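PDB 4XDN: MAU2 chromatid cohesion factor homolog, which forms a complex with Scc2 that is required for cohesin to associate with chromosomes, and so takes part in sister chromatid cohesion. Local coordinates for residues V222-L225 and R229-I232; R241-H246 and A254-L259; L259-Q264 and G269-H274; V330-I333 and E339-N342. All blocks are in the same frame, centred on the assembly; numbering follows the deposited sequence.

Interaction 1: residues V222-L225 and R229-I232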
loop_
_atom_site.group_PDB
_atom_site.type_symbol
_atom_site.label_atom_id
_atom_site.label_comp_id
_atom_site.label_asym_id
_atom_site.label_seq_id
_atom_site.Cartn_x
_atom_site.Cartn_y
_atom_site.Cartn_z
ATOM N N VAL A 222 2.750 12.505 -1.806
ATOM C CA VAL A 222 1.968 12.094 -0.647
ATOM C C VAL A 222 1.792 10.577 -0.620
ATOM O O VAL A 222 1.958 9.951 0.428
ATOM C CB VAL A 222 0.582 12.781 -0.631
ATOM C CG1 VAL A 222 -0.312 12.196 0.462
ATOM C CG2 VAL A 222 0.743 14.281 -0.426
ATOM N N ASN A 223 1.472 9.990 -1.770
ATOM C CA ASN A 223 1.272 8.548 -1.847
ATOM C C ASN A 223 2.547 7.795 -1.485
ATOM O O ASN A 223 2.503 6.795 -0.771
ATOM C CB ASN A 223 0.804 8.132 -3.243
ATOM C CG ASN A 223 -0.138 6.933 -3.216
ATOM O OD1 ASN A 223 -1.026 6.814 -4.063
ATOM N ND2 ASN A 223 0.040 6.050 -2.235
ATOM N N TYR A 224 3.684 8.276 -1.979
ATOM C CA TYR A 224 4.969 7.680 -1.629
ATOM C C TYR A 224 5.198 7.711 -0.118
ATOM O O TYR A 224 5.618 6.719 0.473
ATOM C CB TYR A 224 6.117 8.401 -2.338
ATOM C CG TYR A 224 7.442 8.260 -1.622
ATOM C CD1 TYR A 224 8.210 7.111 -1.757
ATOM C CD2 TYR A 224 7.920 9.275 -0.804
ATOM C CE1 TYR A 224 9.418 6.977 -1.100
ATOM C CE2 TYR A 224 9.127 9.150 -0.142
ATOM C CZ TYR A 224 9.871 7.999 -0.293
ATOM O OH TYR A 224 11.072 7.876 0.366
ATOM N N LEU A 225 4.921 8.856 0.495
ATOM C CA LEU A 225 5.128 9.025 1.929
ATOM C C LEU A 225 4.213 8.098 2.724
ATOM O O LEU A 225 4.634 7.502 3.714
ATOM C CB LEU A 225 4.892 10.484 2.337
ATOM C CG LEU A 225 5.891 11.509 1.789
ATOM C CD1 LEU A 225 5.406 12.920 2.064
ATOM C CD2 LEU A 225 7.278 11.305 2.384
ATOM N N ARG A 229 4.897 5.220 5.258
ATOM C CA ARG A 229 4.433 5.735 6.544
ATOM C C ARG A 229 5.361 6.819 7.085
ATOM O O ARG A 229 5.527 6.957 8.295
ATOM C CB ARG A 229 4.296 4.600 7.571
ATOM C CG ARG A 229 3.247 3.551 7.215
ATOM C CD ARG A 229 1.860 4.155 7.073
ATOM N NE ARG A 229 0.871 3.456 7.894
ATOM C CZ ARG A 229 0.339 3.925 9.020
ATOM N NH1 ARG A 229 0.677 5.116 9.497
ATOM N NH2 ARG A 229 -0.549 3.195 9.675
ATOM N N PHE A 230 5.964 7.586 6.183
ATOM C CA PHE A 230 6.753 8.744 6.583
ATOM C C PHE A 230 5.819 9.887 6.956
ATOM O O PHE A 230 4.733 10.006 6.388
ATOM C CB PHE A 230 7.695 9.195 5.462
ATOM C CG PHE A 230 8.850 8.265 5.213
ATOM C CD1 PHE A 230 9.515 7.656 6.264
ATOM C CD2 PHE A 230 9.278 8.010 3.920
ATOM C CE1 PHE A 230 10.579 6.807 6.032
ATOM C CE2 PHE A 230 10.343 7.162 3.681
ATOM C CZ PHE A 230 10.995 6.560 4.739
ATOM N N PRO A 231 6.230 10.726 7.921
ATOM C CA PRO A 231 5.457 11.940 8.199
ATOM C C PRO A 231 5.313 12.811 6.957
ATOM O O PRO A 231 6.289 13.002 6.232
ATOM C CB PRO A 231 6.292 12.650 9.267
ATOM C CG PRO A 231 7.045 11.564 9.938
ATOM C CD PRO A 231 7.342 10.554 8.872
ATOM N N ILE A 232 4.113 13.324 6.714
ATOM C CA ILE A 232 3.883 14.191 5.568
ATOM C C ILE A 232 4.140 15.648 5.961
ATOM O O ILE A 232 3.510 16.155 6.888
ATOM C CB ILE A 232 2.451 14.052 5.020
ATOM C CG1 ILE A 232 2.117 12.578 4.772
ATOM C CG2 ILE A 232 2.304 14.857 3.731
ATOM C CD1 ILE A 232 0.681 12.325 4.370
#

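Interaction 2: residues R241-H246 and A254-L259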
loop_
_atom_site.group_PDB
_atom_site.type_symbol
_atom_site.label_atom_id
_atom_site.label_comp_id
_atom_site.label_asym_id
_atom_site.label_seq_id
_atom_site.Cartn_x
_atom_site.Cartn_y
_atom_site.Cartn_z
ATOM N N ARG A 241 -4.623 19.561 -0.093
ATOM C CA ARG A 241 -5.954 20.088 0.189
ATOM C C ARG A 241 -6.374 21.150 -0.828
ATOM O O ARG A 241 -7.562 21.308 -1.113
ATOM C CB ARG A 241 -6.009 20.668 1.607
ATOM C CG ARG A 241 -5.931 19.613 2.710
ATOM C CD ARG A 241 -6.284 20.190 4.077
ATOM N NE ARG A 241 -5.203 20.996 4.646
ATOM C CZ ARG A 241 -4.285 20.542 5.497
ATOM N NH1 ARG A 241 -4.293 19.277 5.900
ATOM N NH2 ARG A 241 -3.346 21.364 5.951
ATOM N N SER A 242 -5.400 21.865 -1.382
ATOM C CA SER A 242 -5.687 22.945 -2.324
ATOM C C SER A 242 -5.930 22.436 -3.745
ATOM O O SER A 242 -6.324 23.206 -4.620
ATOM C CB SER A 242 -4.540 23.960 -2.335
ATOM O OG SER A 242 -3.370 23.402 -2.906
ATOM N N THR A 243 -5.685 21.146 -3.969
ATOM C CA THR A 243 -5.868 20.534 -5.283
ATOM C C THR A 243 -7.271 20.795 -5.824
ATOM O O THR A 243 -8.266 20.431 -5.198
ATOM C CB THR A 243 -5.614 19.015 -5.231
ATOM O OG1 THR A 243 -4.297 18.769 -4.723
ATOM C CG2 THR A 243 -5.739 18.392 -6.620
ATOM N N GLU A 244 -7.335 21.430 -6.992
ATOM C CA GLU A 244 -8.603 21.832 -7.593
ATOM C C GLU A 244 -9.087 20.830 -8.638
ATOM O O GLU A 244 -8.353 20.467 -9.561
ATOM C CB GLU A 244 -8.472 23.224 -8.217
ATOM C CG GLU A 244 -9.045 24.337 -7.353
ATOM C CD GLU A 244 -8.504 25.704 -7.719
ATOM O OE1 GLU A 244 -8.982 26.298 -8.711
ATOM O OE2 GLU A 244 -7.597 26.189 -7.010
ATOM N N LEU A 245 -10.334 20.396 -8.477
ATOM C CA LEU A 245 -10.956 19.414 -9.360
ATOM C C LEU A 245 -10.946 19.842 -10.825
ATOM O O LEU A 245 -10.624 19.051 -11.710
ATOM C CB LEU A 245 -12.401 19.162 -8.910
ATOM C CG LEU A 245 -13.327 18.410 -9.870
ATOM C CD1 LEU A 245 -12.786 17.025 -10.185
ATOM C CD2 LEU A 245 -14.722 18.318 -9.282
ATOM N N HIS A 246 -11.299 21.097 -11.075
ATOM C CA HIS A 246 -11.480 21.581 -12.438
ATOM C C HIS A 246 -10.158 21.899 -13.135
ATOM O O HIS A 246 -10.126 22.100 -14.349
ATOM C CB HIS A 246 -12.384 22.811 -12.427
ATOM C CG HIS A 246 -13.771 22.527 -11.943
ATOM N ND1 HIS A 246 -14.384 23.269 -10.956
ATOM C CD2 HIS A 246 -14.663 21.575 -12.306
ATOM C CE1 HIS A 246 -15.594 22.788 -10.733
ATOM N NE2 HIS A 246 -15.789 21.760 -11.540
ATOM N N ALA A 254 -10.070 12.173 -7.771
ATOM C CA ALA A 254 -10.481 10.958 -7.075
ATOM C C ALA A 254 -9.298 10.393 -6.297
ATOM O O ALA A 254 -9.457 9.851 -5.203
ATOM C CB ALA A 254 -11.017 9.931 -8.056
ATOM N N TRP A 255 -8.110 10.534 -6.878
ATOM C CA TRP A 255 -6.877 10.084 -6.247
ATOM C C TRP A 255 -6.577 10.946 -5.029
ATOM O O TRP A 255 -6.136 10.445 -3.998
ATOM C CB TRP A 255 -5.721 10.141 -7.250
ATOM C CG TRP A 255 -4.444 9.519 -6.779
ATOM C CD1 TRP A 255 -4.276 8.690 -5.711
ATOM C CD2 TRP A 255 -3.148 9.680 -7.371
ATOM N NE1 TRP A 255 -2.956 8.322 -5.600
ATOM C CE2 TRP A 255 -2.243 8.918 -6.608
ATOM C CE3 TRP A 255 -2.667 10.394 -8.475
ATOM C CZ2 TRP A 255 -0.883 8.848 -6.911
ATOM C CZ3 TRP A 255 -1.316 10.323 -8.774
ATOM C CH2 TRP A 255 -0.441 9.557 -7.994
ATOM N N LYS A 256 -6.817 12.247 -5.159
ATOM C CA LYS A 256 -6.653 13.171 -4.044
ATOM C C LYS A 256 -7.557 12.754 -2.888
ATOM O O LYS A 256 -7.109 12.648 -1.748
ATOM C CB LYS A 256 -6.970 14.604 -4.482
ATOM C CG LYS A 256 -6.930 15.644 -3.371
ATOM C CD LYS A 256 -8.227 16.438 -3.324
ATOM C CE LYS A 256 -8.198 17.512 -2.247
ATOM N NZ LYS A 256 -9.505 17.626 -1.533
ATOM N N LEU A 257 -8.828 12.512 -3.194
ATOM C CA LEU A 257 -9.801 12.128 -2.180
ATOM C C LEU A 257 -9.426 10.802 -1.527
ATOM O O LEU A 257 -9.561 10.643 -0.315
ATOM C CB LEU A 257 -11.198 12.038 -2.793
ATOM C CG LEU A 257 -11.788 13.360 -3.289
ATOM C CD1 LEU A 257 -13.073 13.108 -4.055
ATOM C CD2 LEU A 257 -12.038 14.314 -2.129
ATOM N N ALA A 258 -8.954 9.855 -2.331
ATOM C CA ALA A 258 -8.538 8.558 -1.813
ATOM C C ALA A 258 -7.385 8.720 -0.833
ATOM O O ALA A 258 -7.370 8.101 0.230
ATOM C CB ALA A 258 -8.139 7.634 -2.947
ATOM N N LEU A 259 -6.420 9.557 -1.194
ATOM C CA LEU A 259 -5.251 9.762 -0.356
ATOM C C LEU A 259 -5.631 10.443 0.954
ATOM O O LEU A 259 -5.045 10.157 1.995
ATOM C CB LEU A 259 -4.196 10.586 -1.095
ATOM C CG LEU A 259 -3.486 9.882 -2.252
ATOM C CD1 LEU A 259 -2.491 10.828 -2.910
ATOM C CD2 LEU A 259 -2.788 8.616 -1.790
HETATM O O HOH W 1 -9.747 19.830 0.044
#

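Interaction 3: residues L259-Q264 and G269-H274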
loop_
_atom_site.group_PDB
_atom_site.type_symbol
_atom_site.label_atom_id
_atom_site.label_comp_id
_atom_site.label_asym_id
_atom_site.label_seq_id
_atom_site.Cartn_x
_atom_site.Cartn_y
_atom_site.Cartn_z
ATOM N N LEU A 259 -6.420 9.557 -1.194
ATOM C CA LEU A 259 -5.251 9.762 -0.356
ATOM C C LEU A 259 -5.631 10.443 0.954
ATOM O O LEU A 259 -5.045 10.157 1.995
ATOM C CB LEU A 259 -4.196 10.586 -1.095
ATOM C CG LEU A 259 -3.486 9.882 -2.252
ATOM C CD1 LEU A 259 -2.491 10.828 -2.910
ATOM C CD2 LEU A 259 -2.788 8.616 -1.790
ATOM N N GLU A 260 -6.614 11.334 0.899
ATOM C CA GLU A 260 -7.085 12.010 2.099
ATOM C C GLU A 260 -7.771 11.012 3.032
ATOM O O GLU A 260 -7.730 11.161 4.251
ATOM C CB GLU A 260 -8.034 13.154 1.735
ATOM C CG GLU A 260 -7.326 14.373 1.153
ATOM C CD GLU A 260 -8.281 15.495 0.779
ATOM O OE1 GLU A 260 -9.432 15.199 0.396
ATOM O OE2 GLU A 260 -7.880 16.674 0.869
ATOM N N MET A 261 -8.391 9.991 2.450
ATOM C CA MET A 261 -9.001 8.919 3.228
ATOM C C MET A 261 -7.936 8.076 3.923
ATOM O O MET A 261 -8.070 7.735 5.098
ATOM C CB MET A 261 -9.868 8.033 2.333
ATOM C CG MET A 261 -11.337 8.427 2.302
ATOM S SD MET A 261 -12.175 8.154 3.875
ATOM C CE MET A 261 -12.115 6.368 3.995
ATOM N N VAL A 262 -6.877 7.744 3.190
ATOM C CA VAL A 262 -5.790 6.942 3.739
ATOM C C VAL A 262 -5.082 7.700 4.860
ATOM O O VAL A 262 -4.661 7.101 5.849
ATOM C CB VAL A 262 -4.765 6.554 2.649
ATOM C CG1 VAL A 262 -3.566 5.825 3.257
ATOM C CG2 VAL A 262 -5.422 5.685 1.589
ATOM N N ILE A 263 -4.952 9.014 4.703
ATOM C CA ILE A 263 -4.314 9.836 5.724
ATOM C C ILE A 263 -5.105 9.743 7.026
ATOM O O ILE A 263 -4.524 9.559 8.095
ATOM C CB ILE A 263 -4.194 11.312 5.280
ATOM C CG1 ILE A 263 -3.137 11.444 4.181
ATOM C CG2 ILE A 263 -3.798 12.209 6.455
ATOM C CD1 ILE A 263 -3.138 12.786 3.465
ATOM N N GLN A 264 -6.427 9.861 6.933
ATOM C CA GLN A 264 -7.287 9.759 8.110
ATOM C C GLN A 264 -7.197 8.370 8.726
ATOM O O GLN A 264 -7.220 8.220 9.948
ATOM C CB GLN A 264 -8.742 10.076 7.752
ATOM C CG GLN A 264 -8.983 11.525 7.367
ATOM C CD GLN A 264 -8.560 12.493 8.451
ATOM O OE1 GLN A 264 -7.721 13.365 8.226
ATOM N NE2 GLN A 264 -9.137 12.344 9.638
ATOM N N GLY A 269 -8.125 9.109 12.309
ATOM C CA GLY A 269 -8.987 10.270 12.412
ATOM C C GLY A 269 -10.399 9.940 11.965
ATOM O O GLY A 269 -10.670 8.825 11.516
ATOM N N ASN A 270 -11.299 10.909 12.088
ATOM C CA ASN A 270 -12.679 10.732 11.653
ATOM C C ASN A 270 -12.801 10.913 10.143
ATOM O O ASN A 270 -12.233 11.848 9.579
ATOM C CB ASN A 270 -13.594 11.717 12.382
ATOM C CG ASN A 270 -15.058 11.360 12.242
ATOM O OD1 ASN A 270 -15.709 11.735 11.268
ATOM N ND2 ASN A 270 -15.583 10.624 13.216
ATOM N N ILE A 271 -13.546 10.018 9.495
ATOM C CA ILE A 271 -13.669 10.012 8.036
ATOM C C ILE A 271 -15.023 10.519 7.539
ATOM O O ILE A 271 -15.296 10.480 6.339
ATOM C CB ILE A 271 -13.452 8.592 7.459
ATOM C CG1 ILE A 271 -14.496 7.614 8.011
ATOM C CG2 ILE A 271 -12.045 8.104 7.767
ATOM C CD1 ILE A 271 -14.529 6.282 7.291
ATOM N N THR A 272 -15.870 10.986 8.453
ATOM C CA THR A 272 -17.219 11.420 8.089
ATOM C C THR A 272 -17.187 12.533 7.042
ATOM O O THR A 272 -17.876 12.452 6.024
ATOM C CB THR A 272 -18.006 11.910 9.319
ATOM O OG1 THR A 272 -18.058 10.869 10.302
ATOM C CG2 THR A 272 -19.428 12.299 8.934
ATOM N N ASP A 273 -16.392 13.568 7.294
ATOM C CA ASP A 273 -16.256 14.668 6.346
ATOM C C ASP A 273 -15.713 14.171 5.012
ATOM O O ASP A 273 -16.223 14.526 3.951
ATOM C CB ASP A 273 -15.336 15.753 6.908
ATOM C CG ASP A 273 -15.950 16.491 8.078
ATOM O OD1 ASP A 273 -17.194 16.554 8.157
ATOM O OD2 ASP A 273 -15.185 17.012 8.916
ATOM N N HIS A 274 -14.680 13.343 5.081
ATOM C CA HIS A 274 -14.020 12.829 3.890
ATOM C C HIS A 274 -14.926 11.880 3.110
ATOM O O HIS A 274 -14.821 11.777 1.887
ATOM C CB HIS A 274 -12.719 12.130 4.284
ATOM C CG HIS A 274 -11.713 13.052 4.899
ATOM N ND1 HIS A 274 -11.756 13.420 6.227
ATOM C CD2 HIS A 274 -10.651 13.697 4.364
ATOM C CE1 HIS A 274 -10.756 14.244 6.485
ATOM N NE2 HIS A 274 -10.070 14.428 5.371
#

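Interaction 4: residues V330-I333 and E339-N342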
loop_
_atom_site.group_PDB
_atom_site.type_symbol
_atom_site.label_atom_id
_atom_site.label_comp_id
_atom_site.label_asym_id
_atom_site.label_seq_id
_atom_site.Cartn_x
_atom_site.Cartn_y
_atom_site.Cartn_z
ATOM N N VAL A 330 -12.077 -0.984 6.948
ATOM C CA VAL A 330 -10.850 -1.138 7.723
ATOM C C VAL A 330 -10.830 -0.134 8.871
ATOM O O VAL A 330 -10.373 -0.447 9.973
ATOM C CB VAL A 330 -9.591 -0.944 6.850
ATOM C CG1 VAL A 330 -8.338 -0.871 7.712
ATOM C CG2 VAL A 330 -9.460 -2.075 5.845
ATOM N N SER A 331 -11.328 1.069 8.606
ATOM C CA SER A 331 -11.337 2.131 9.604
ATOM C C SER A 331 -12.238 1.783 10.785
ATOM O O SER A 331 -12.050 2.303 11.879
ATOM C CB SER A 331 -11.793 3.454 8.983
ATOM O OG SER A 331 -13.202 3.584 9.027
ATOM N N TYR A 332 -13.210 0.905 10.558
ATOM C CA TYR A 332 -14.173 0.536 11.593
ATOM C C TYR A 332 -13.805 -0.750 12.335
ATOM O O TYR A 332 -14.491 -1.131 13.285
ATOM C CB TYR A 332 -15.569 0.362 10.989
ATOM C CG TYR A 332 -16.183 1.607 10.381
ATOM C CD1 TYR A 332 -15.794 2.877 10.784
ATOM C CD2 TYR A 332 -17.170 1.503 9.410
ATOM C CE1 TYR A 332 -16.366 4.006 10.228
ATOM C CE2 TYR A 332 -17.747 2.624 8.853
ATOM C CZ TYR A 332 -17.342 3.873 9.263
ATOM O OH TYR A 332 -17.917 4.989 8.703
ATOM N N ILE A 333 -12.744 -1.425 11.900
ATOM C CA ILE A 333 -12.354 -2.702 12.498
ATOM C C ILE A 333 -12.159 -2.572 14.003
ATOM O O ILE A 333 -12.676 -3.381 14.776
ATOM C CB ILE A 333 -11.049 -3.250 11.882
ATOM C CG1 ILE A 333 -11.202 -3.462 10.373
ATOM C CG2 ILE A 333 -10.627 -4.552 12.567
ATOM C CD1 ILE A 333 -12.105 -4.609 9.978
ATOM N N GLU A 339 -21.923 -0.656 16.338
ATOM C CA GLU A 339 -22.520 -0.492 15.016
ATOM C C GLU A 339 -21.461 -0.337 13.927
ATOM O O GLU A 339 -21.622 -0.852 12.819
ATOM C CB GLU A 339 -23.474 0.712 15.001
ATOM C CG GLU A 339 -22.804 2.092 15.043
ATOM C CD GLU A 339 -22.095 2.377 16.354
ATOM O OE1 GLU A 339 -22.566 1.895 17.408
ATOM O OE2 GLU A 339 -21.066 3.085 16.332
ATOM N N LYS A 340 -20.382 0.374 14.240
ATOM C CA LYS A 340 -19.293 0.560 13.288
ATOM C C LYS A 340 -18.646 -0.776 12.942
ATOM O O LYS A 340 -18.349 -1.050 11.783
ATOM C CB LYS A 340 -18.243 1.526 13.842
ATOM C CG LYS A 340 -18.577 2.999 13.642
ATOM C CD LYS A 340 -17.452 3.893 14.146
ATOM C CE LYS A 340 -17.645 5.340 13.721
ATOM N NZ LYS A 340 -18.877 5.942 14.294
ATOM N N GLY A 341 -18.433 -1.608 13.956
ATOM C CA GLY A 341 -17.875 -2.931 13.745
ATOM C C GLY A 341 -18.783 -3.790 12.884
ATOM O O GLY A 341 -18.316 -4.503 11.998
ATOM N N ASN A 342 -20.086 -3.719 13.144
ATOM C CA ASN A 342 -21.068 -4.465 12.364
ATOM C C ASN A 342 -21.019 -4.094 10.885
ATOM O O ASN A 342 -21.269 -4.933 10.019
ATOM C CB ASN A 342 -22.478 -4.229 12.910
ATOM C CG ASN A 342 -22.755 -5.016 14.179
ATOM O OD1 ASN A 342 -21.851 -5.606 14.769
ATOM N ND2 ASN A 342 -24.012 -5.025 14.606
#

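Interaction 1: residues V222-L225 and R229-I232
Leu225 carries this contact, its two methyl branches meeting different residues of the segment 229-232. CD2 meets Phe230 CB at 3.8 Å, the two side chains crossing at about a right angle, and lies at the edge of the Phe230 ring, near its plane. CD1 reaches Ile232 CG2 at 4.0 Å. One turn earlier Val222 holds CG1 anti to its backbone N (chi1 172°), which brings that methyl to Ile232 CD1 at 4.0 Å, again with the chains nearly perpendicular. On the other flank the Tyr224 hydroxyl sits at the Phe230 edge, OH to CE2 3.5 Å, while the phenyl group comes to the tyrosine ring obliquely. That hydroxyl is hydrogen-bonded to His193, whose own ring meets Phe230 edge-to-face. In the backbone, Phe230 N donates to Leu225 O at 2.8 Å, bent at 142°. Arg229 has left helical geometry with a positive phi of 55°; its CB points away from the helix segment, and its guanidinium makes salt bridges with Asp494 and Glu447. Positive phi and two bonds back into the last turn, with Leu225 and Phe230 also in apolar contact, make this a Schellman motif, the C-terminal stop of helix 212-228.

Interaction 2: residues R241-H246 and A254-L259
A loop joining two short helices, 234-241 and 245-248, here lies against the flank of helix 250-266, and the aliphatic stem of Lys256 joins the two. Thr243 points its CB at that stem, 4.1 Å from Lys256 CG and equally close to CD. Lys256 carries CG anti to its backbone N (chi1 176°); a bend at chi2 leads the chain past the threonine and puts CE 4.0 Å from Arg241 O, and the bend at chi4 then sets NZ. The ammonium does not bond that carbonyl directly. A water does the joining: it accepts from Lys256 NZ at 2.7 Å and donates to Arg241 O at 2.9 Å. In this run of consecutive helices in a largely helical chain, the water links the carbonyl of Arg241, at the end of helix 234-241, to helix 250-266. The main partner of NZ is Glu260, one turn further along helix 250-266, in a salt bridge that probably offsets the charge of this buried lysine. Thr243 turns its hydroxyl back to the carbonyls of Glu239 and Leu240, leaving its carbon side for Lys256. Glu244 then takes the N-cap position of helix 245-248.

Interaction 3: residues L259-Q264 and G269-H274
Glu260 opens the contact from helix 250-266 by setting its CB against the edge of the His274 imidazole, 3.7 Å from CD2. Its carboxylate goes to Lys256 in a salt bridge, though Glu260 OE1 still lies 5.1 Å from His274 NE2. Met261 follows: the bend at chi2 brings SD to Ile271 CB, 3.8 Å, and the bend at chi3 turns CE toward Ile271 CD1, the two side chains crossing obliquely. The same sulfur also touches His274 CB, while Leu324 and Leu327 of helix 317-331 pack on the methionine as well. Gln264 CB meets Ile271 CG2 at 3.8 Å, and its CG stands over one face of the His274 ring, 3.6 Å from the centroid and 19° off the normal, a CH-pi contact. A bend at chi2 carries the amide across the ring, and chi3 (122°) turns it nearly parallel to the imidazole, 12° between planes; NE2 makes a weak hydrogen bond of 3.1 Å to Asn270 O. Gln264 O accepts from Gly269 N at 2.7 Å, closing the turn, and Asn270 OD1 caps the next helix by accepting from Thr272 N and OG1. Carbon at one face and at one edge probably restricts the turning of the histidine ring. The glutamate carboxylate might favour a protonated imidazole slightly, though its salt bridge with Lys256 would weaken that effect.

Interaction 4: residues V330-I333 and E339-N342
Tyr332 meets Lys340 along most of its length, and the tyrosine is the side chain to follow. Its CB, aimed at helix 339-360, comes up against the backbone first, 3.2 Å from Lys340 O. In the backbone, Tyr332 O lies 3.9 Å from Gly341 CA. CG is the next atom, 3.7 Å from Lys340 O and 4.0 Å from Lys340 CB. With CG anti to the carbonyl carbon (chi1 -64°), the ring is carried across the lysine chain, which it crosses at about a right angle, one face toward it. CD1 faces the aliphatic chain, 3.9 Å from Lys340 CD, whereas CD2 stays by the backbone carbonyl. Over this face Lys340 CG lies 4.2 Å from the ring centroid, 20° off the normal, a CH-pi contact displaced toward the rim. The setting is a helix-loop-helix turn: a loop joins helix 317-331 to helix 339-360, whose first turn passes the ring. Further out, CE1 meets Lys340 CE at 4.0 Å, where the lysine bends at chi4 (63°), its ammonium lying at long, weak range of a bound sulfate that probably came from the crystallisation liquor. Phe343 meets the ring edge-to-face. At the tip, the hydroxyl of Tyr332 hydrogen-bonds Gln328 NE2, four residues back in the chain, on helix 317-331.

From the N terminus the four contacts follow one another in series, none nested or crossed. Interaction 1 closes the turn at the end of helix 212-228, and interaction 2 spans the short helix 245-248 to reach helix 250-266. Interaction 3 begins where interaction 2 ends, the two sharing Leu259, and closes the turn into helix 272-291; interaction 4 closes the loop between helices 317-331 and 339-360. Interactions 1 and 2 meet where Asn223 OD1 probably hydrogen-bonds Trp255 NE1; Ile232 packs on Ile263 between interactions 1 and 3. Ile271 of interaction 3 packs on Ser331 and Tyr332 of interaction 4, whose centre lies about 25 Å from that of interaction 1.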